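Local coordinates for protein CopC (Methylosinus trichosporium OB3b, PDB 5ICU) that binds a copper(II) ion and probably takes part in periplasmic copper homeostasis as a small cupredoxin-like carrier of the CopC family, at residues A[12-17]-A[92-97]; A[16-21]-A[66-71]. All blocks are in the same frame, centred on the assembly; numbering follows the deposited sequence.

Both contacts sit on the same side of the chain's centre, their own centres about 8 Å apart, and start from one piece of chain, with Ala16 and Ala17 common to both. In chain order, 12-17 runs into 16-21, then come 66-71 and finally 92-97. Contact 1 adds the short strand 14-15 to the edge of the mixed five-stranded sheet, beside strand 86-95; contact 2 ties the loop leading on to strand 21-26, in the three-stranded sheet, to the loop between strands 60-64 and 71-80. The second segments also meet each other, Gly71 and Val95 being hydrogen-bonded through their backbones. The 12-21 chain thus passes from one sheet of the beta sandwich to the other.

Contact 1: residues A[12-17]-A[92-97]; sequences KDHVAA and EFTVDP
Residues His14 and Val15 run parallel to Thr94 and Val95, with CA-CA separations of 4.7 Å for His14-Thr94 and 5.1 Å for Val15-Val95, which makes 14-15 a short edge strand of the mixed sheet in this cupredoxin-like beta sandwich. Four backbone hydrogen bonds join the segments: Lys12 N donates to Glu92 O, Thr94 N to Asp13 O, Val15 N to Thr94 O and Asp96 N to Val15 O. Lys12 N, not Asp13 N, reaches Glu92 O, so the regular pattern is broken at that end. Strand 71-80 flanks strand 86-95 on its other edge, through backbone hydrogen bonds of Phe93 with Tyr73 and Val95 with Gly71.

On the face carrying His14 and Thr94, the two side chains lie alongside each other and point the same way. Thr94 CB sits over one face of the imidazole, 3.8 Å from the ring centroid and 17° off the normal, a CH-pi contact. At the ring edge, His14 ND1 donates to Asp96 OD1 over 2.8 Å; the bond is nearly straight, 170° at the hydrogen, and the oxygen lies close to the ring plane and receives it on its syn side. A chi1 of -73° sets the His14 ring over Thr94, and the turn about chi2 points ND1 at Asp96. Bond and CH-pi contact together should restrain the ring's rotation.

The opposite face is apolar: Val15 CG2 comes to 4.1 Å from Val95 CG2 and approaches the Phe93 ring obliquely. Back on the histidine face, Thr94 OG1 donates to Glu92 OE2 at 2.8 Å, linking neighbouring polar groups along one strand. A water lies between Glu92 OE1 and Asp13 O, donating to Asp13 O over a long 3.3 Å; its 2.5 Å distance to Glu92 OE1 is unusually short and so doubtful.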
loop_
_atom_site.group_PDB
_atom_site.type_symbol
_atom_site.label_atom_id
_atom_site.label_comp_id
_atom_site.label_asym_id
_atom_site.label_seq_id
_atom_site.Cartn_x
_atom_site.Cartn_y
_atom_site.Cartn_z
ATOM N N LYS A 12 9.893 4.091 -4.281
ATOM C CA LYS A 12 10.933 3.913 -5.297
ATOM C C LYS A 12 11.629 2.547 -5.277
ATOM O O LYS A 12 12.615 2.345 -5.985
ATOM C CB LYS A 12 11.895 5.116 -5.318
ATOM C CG LYS A 12 11.116 6.395 -5.645
ATOM C CD LYS A 12 11.852 7.684 -5.574
ATOM C CE LYS A 12 10.949 8.816 -6.047
ATOM N NZ LYS A 12 11.553 10.155 -5.781
ATOM N N ASP A 13 11.090 1.587 -4.521
ATOM C CA ASP A 13 11.646 0.223 -4.506
ATOM C C ASP A 13 11.380 -0.439 -5.843
ATOM O O ASP A 13 10.368 -0.216 -6.486
ATOM C CB ASP A 13 11.012 -0.683 -3.433
ATOM C CG ASP A 13 11.535 -0.419 -2.025
ATOM O OD1 ASP A 13 12.540 0.328 -1.790
ATOM O OD2 ASP A 13 10.933 -1.031 -1.113
ATOM N N HIS A 14 12.339 -1.275 -6.216
ATOM C CA HIS A 14 12.132 -2.303 -7.222
ATOM C C HIS A 14 12.070 -3.627 -6.531
ATOM O O HIS A 14 12.983 -3.958 -5.752
ATOM C CB HIS A 14 13.289 -2.307 -8.198
ATOM C CG HIS A 14 13.273 -1.145 -9.121
ATOM N ND1 HIS A 14 13.081 -1.259 -10.478
ATOM C CD2 HIS A 14 13.357 0.178 -8.876
ATOM C CE1 HIS A 14 13.085 -0.068 -11.034
ATOM N NE2 HIS A 14 13.238 0.829 -10.072
ATOM N N VAL A 15 11.066 -4.424 -6.859
ATOM C CA VAL A 15 10.881 -5.748 -6.296
ATOM C C VAL A 15 11.012 -6.716 -7.459
ATOM O O VAL A 15 10.682 -6.386 -8.589
ATOM C CB VAL A 15 9.565 -5.919 -5.500
ATOM C CG1 VAL A 15 9.586 -4.966 -4.303
ATOM C CG2 VAL A 15 8.340 -5.687 -6.364
ATOM N N ALA A 16 11.500 -7.908 -7.151
ATOM C CA ALA A 16 11.839 -8.899 -8.169
ATOM C C ALA A 16 10.662 -9.712 -8.630
ATOM O O ALA A 16 10.772 -10.472 -9.602
ATOM C CB ALA A 16 12.899 -9.814 -7.594
ATOM N N ALA A 17 9.557 -9.619 -7.906
ATOM C CA ALA A 17 8.347 -10.336 -8.222
ATOM C C ALA A 17 7.165 -9.597 -7.641
ATOM O O ALA A 17 7.352 -8.709 -6.807
ATOM C CB ALA A 17 8.406 -11.727 -7.654
ATOM N N GLU A 92 5.415 5.402 -5.295
ATOM C CA GLU A 92 5.568 4.526 -6.440
ATOM C C GLU A 92 6.476 3.360 -6.092
ATOM O O GLU A 92 7.361 3.481 -5.251
ATOM C CB GLU A 92 6.136 5.324 -7.610
ATOM C CG GLU A 92 6.307 4.589 -8.932
ATOM C CD GLU A 92 7.682 4.002 -9.196
ATOM O OE1 GLU A 92 8.692 4.387 -8.564
ATOM O OE2 GLU A 92 7.767 3.128 -10.070
ATOM N N PHE A 93 6.254 2.226 -6.754
ATOM C CA PHE A 93 7.236 1.117 -6.736
ATOM C C PHE A 93 7.164 0.419 -8.073
ATOM O O PHE A 93 6.226 0.599 -8.807
ATOM C CB PHE A 93 7.038 0.154 -5.572
ATOM C CG PHE A 93 5.855 -0.745 -5.715
ATOM C CD1 PHE A 93 4.615 -0.345 -5.319
ATOM C CD2 PHE A 93 5.993 -2.031 -6.265
ATOM C CE1 PHE A 93 3.525 -1.178 -5.441
ATOM C CE2 PHE A 93 4.915 -2.860 -6.394
ATOM C CZ PHE A 93 3.665 -2.455 -5.991
ATOM N N THR A 94 8.199 -0.370 -8.370
ATOM C CA THR A 94 8.289 -1.081 -9.645
ATOM C C THR A 94 8.459 -2.564 -9.430
ATOM O O THR A 94 9.236 -2.988 -8.568
ATOM C CB THR A 94 9.465 -0.542 -10.471
ATOM O OG1 THR A 94 9.271 0.859 -10.747
ATOM C CG2 THR A 94 9.533 -1.283 -11.803
ATOM N N VAL A 95 7.671 -3.331 -10.189
ATOM C CA VAL A 95 7.834 -4.797 -10.292
ATOM C C VAL A 95 8.737 -5.038 -11.477
ATOM O O VAL A 95 8.377 -4.761 -12.605
ATOM C CB VAL A 95 6.480 -5.495 -10.476
ATOM C CG1 VAL A 95 6.655 -6.995 -10.607
ATOM C CG2 VAL A 95 5.550 -5.176 -9.297
ATOM N N ASP A 96 9.937 -5.515 -11.182
ATOM C CA ASP A 96 10.891 -5.924 -12.223
ATOM C C ASP A 96 10.599 -7.342 -12.731
ATOM O O ASP A 96 10.056 -8.151 -12.017
ATOM C CB ASP A 96 12.314 -5.963 -11.646
ATOM C CG ASP A 96 12.901 -4.629 -11.270
ATOM O OD1 ASP A 96 12.430 -3.611 -11.774
ATOM O OD2 ASP A 96 13.885 -4.659 -10.486
ATOM N N PRO A 97 11.013 -7.652 -13.968
ATOM C CA PRO A 97 10.989 -9.038 -14.432
ATOM C C PRO A 97 12.069 -9.857 -13.714
ATOM O O PRO A 97 13.127 -9.360 -13.368
ATOM C CB PRO A 97 11.290 -8.915 -15.928
ATOM C CG PRO A 97 12.068 -7.658 -16.031
ATOM C CD PRO A 97 11.590 -6.743 -14.965
HETATM O O HOH W 1 10.164 2.369 -8.487
#

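Contact 2: residues A[16-21]-A[66-71]; sequences AASPKL and PELAVG
The chi1 of Ser18, -175°, swings OG away from its own amide and toward the 66-71 loop, where Leu68 CG, beside its own backbone N (chi1 -58°), lies 3.5 Å from Ser18 OG. Leu68 N donates to Ser18 OG over 2.8 Å with an N-H...O angle of 160°; this is the one direct hydrogen bond between the two segments. Leu68 CB comes to 3.3 Å from Ser18 OG, and the hydroxyl is therefore met by both the amide and the aliphatic base of one residue.

The arrangement is a loop-to-loop link at the end of the beta sandwich, where the chain after strand 14-15 passes the chain that enters strand 71-80. Beyond the serine, Pro19 CD touches Leu68 CD1 at 4.0 Å, the two side chains crossing at about a right angle. Both also pack on Phe93 of strand 86-95, and Leu68 reaches Val47 of strand 46-50, which places this apolar part of the contact against the sandwich interior.

Two waters extend the polar link. One lies 2.7 Å from Ser18 OG and is within bonding distance of the carbonyls Pro19 O and Pro66 O. The other accepts from Ser18 N at 2.9 Å and donates to Glu67 OE2. The Glu67 carboxylate folds back so that OE1 comes to 3.6 Å from Ser18 CB. Replacing Ser18 with an alanine would probably leave Leu68 N without its acceptor across the contact and take one anchor from the first water. The neighbouring backbone is pinned as well, Lys20 and Ala65 being hydrogen-bonded through their backbones.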
loop_
_atom_site.group_PDB
_atom_site.type_symbol
_atom_site.label_atom_id
_atom_site.label_comp_id
_atom_site.label_asym_id
_atom_site.label_seq_id
_atom_site.Cartn_x
_atom_site.Cartn_y
_atom_site.Cartn_z
ATOM N N ALA A 16 11.500 -7.908 -7.151
ATOM C CA ALA A 16 11.839 -8.899 -8.169
ATOM C C ALA A 16 10.662 -9.712 -8.630
ATOM O O ALA A 16 10.772 -10.472 -9.602
ATOM C CB ALA A 16 12.899 -9.814 -7.594
ATOM N N ALA A 17 9.557 -9.619 -7.906
ATOM C CA ALA A 17 8.347 -10.336 -8.222
ATOM C C ALA A 17 7.165 -9.597 -7.641
ATOM O O ALA A 17 7.352 -8.709 -6.807
ATOM C CB ALA A 17 8.406 -11.727 -7.654
ATOM N N SER A 18 5.958 -9.965 -8.059
ATOM C CA SER A 18 4.765 -9.281 -7.584
ATOM C C SER A 18 4.677 -9.440 -6.059
ATOM O O SER A 18 4.802 -10.547 -5.569
ATOM C CB SER A 18 3.531 -9.913 -8.213
ATOM O OG SER A 18 2.384 -9.164 -7.845
ATOM N N PRO A 19 4.442 -8.335 -5.326
ATOM C CA PRO A 19 4.322 -8.450 -3.856
ATOM C C PRO A 19 3.006 -9.117 -3.481
ATOM O O PRO A 19 1.972 -8.752 -4.025
ATOM C CB PRO A 19 4.352 -6.989 -3.408
ATOM C CG PRO A 19 3.759 -6.248 -4.531
ATOM C CD PRO A 19 4.229 -6.947 -5.780
ATOM N N LYS A 20 3.013 -10.031 -2.537
ATOM C CA LYS A 20 1.761 -10.663 -2.126
ATOM C C LYS A 20 0.846 -9.663 -1.417
ATOM O O LYS A 20 -0.376 -9.707 -1.550
ATOM C CB LYS A 20 2.052 -11.828 -1.225
ATOM C CG LYS A 20 2.815 -12.936 -1.941
ATOM C CD LYS A 20 2.921 -14.165 -1.055
ATOM C CE LYS A 20 3.698 -15.283 -1.748
ATOM N NZ LYS A 20 3.356 -16.637 -1.233
ATOM N N LEU A 21 1.447 -8.732 -0.710
ATOM C CA LEU A 21 0.678 -7.665 -0.119
ATOM C C LEU A 21 1.484 -6.416 0.014
ATOM O O LEU A 21 2.718 -6.405 -0.147
ATOM C CB LEU A 21 0.014 -8.084 1.175
ATOM C CG LEU A 21 0.926 -8.645 2.198
ATOM C CD1 LEU A 21 1.771 -7.570 2.770
ATOM C CD2 LEU A 21 0.228 -9.345 3.366
ATOM N N PRO A 66 -3.523 -8.588 -6.031
ATOM C CA PRO A 66 -3.515 -9.618 -7.092
ATOM C C PRO A 66 -2.153 -9.669 -7.737
ATOM O O PRO A 66 -1.258 -8.886 -7.427
ATOM C CB PRO A 66 -4.533 -9.082 -8.097
ATOM C CG PRO A 66 -4.372 -7.598 -7.967
ATOM C CD PRO A 66 -4.075 -7.305 -6.514
ATOM N N GLU A 67 -1.935 -10.638 -8.607
ATOM C CA GLU A 67 -0.732 -10.752 -9.358
ATOM C C GLU A 67 -0.537 -9.546 -10.221
ATOM O O GLU A 67 -1.414 -9.238 -11.044
ATOM C CB GLU A 67 -0.775 -12.029 -10.213
ATOM C CG GLU A 67 0.472 -12.282 -11.029
ATOM C CD GLU A 67 1.725 -12.583 -10.217
ATOM O OE1 GLU A 67 1.626 -12.854 -9.019
ATOM O OE2 GLU A 67 2.837 -12.634 -10.817
ATOM N N LEU A 68 0.562 -8.849 -9.991
ATOM C CA LEU A 68 0.901 -7.636 -10.707
ATOM C C LEU A 68 1.879 -7.899 -11.842
ATOM O O LEU A 68 2.971 -8.408 -11.617
ATOM C CB LEU A 68 1.514 -6.610 -9.762
ATOM C CG LEU A 68 0.676 -6.158 -8.548
ATOM C CD1 LEU A 68 1.412 -5.066 -7.833
ATOM C CD2 LEU A 68 -0.707 -5.702 -8.940
ATOM N N ALA A 69 1.494 -7.450 -13.038
ATOM C CA ALA A 69 2.350 -7.456 -14.187
ATOM C C ALA A 69 3.590 -6.619 -13.954
ATOM O O ALA A 69 3.577 -5.666 -13.174
ATOM C CB ALA A 69 1.581 -6.945 -15.390
ATOM N N VAL A 70 4.677 -6.945 -14.602
ATOM C CA VAL A 70 5.879 -6.161 -14.594
ATOM C C VAL A 70 5.533 -4.724 -15.003
ATOM O O VAL A 70 4.774 -4.500 -15.956
ATOM C CB VAL A 70 6.943 -6.821 -15.538
ATOM C CG1 VAL A 70 8.066 -5.884 -15.837
ATOM C CG2 VAL A 70 7.440 -8.122 -14.955
ATOM N N GLY A 71 6.104 -3.778 -14.272
ATOM C CA GLY A 71 5.937 -2.363 -14.512
ATOM C C GLY A 71 5.826 -1.586 -13.209
ATOM O O GLY A 71 6.063 -2.099 -12.116
HETATM O O HOH W 2 0.709 -10.157 -5.982
HETATM O O HOH W 3 5.682 -11.948 -10.165
#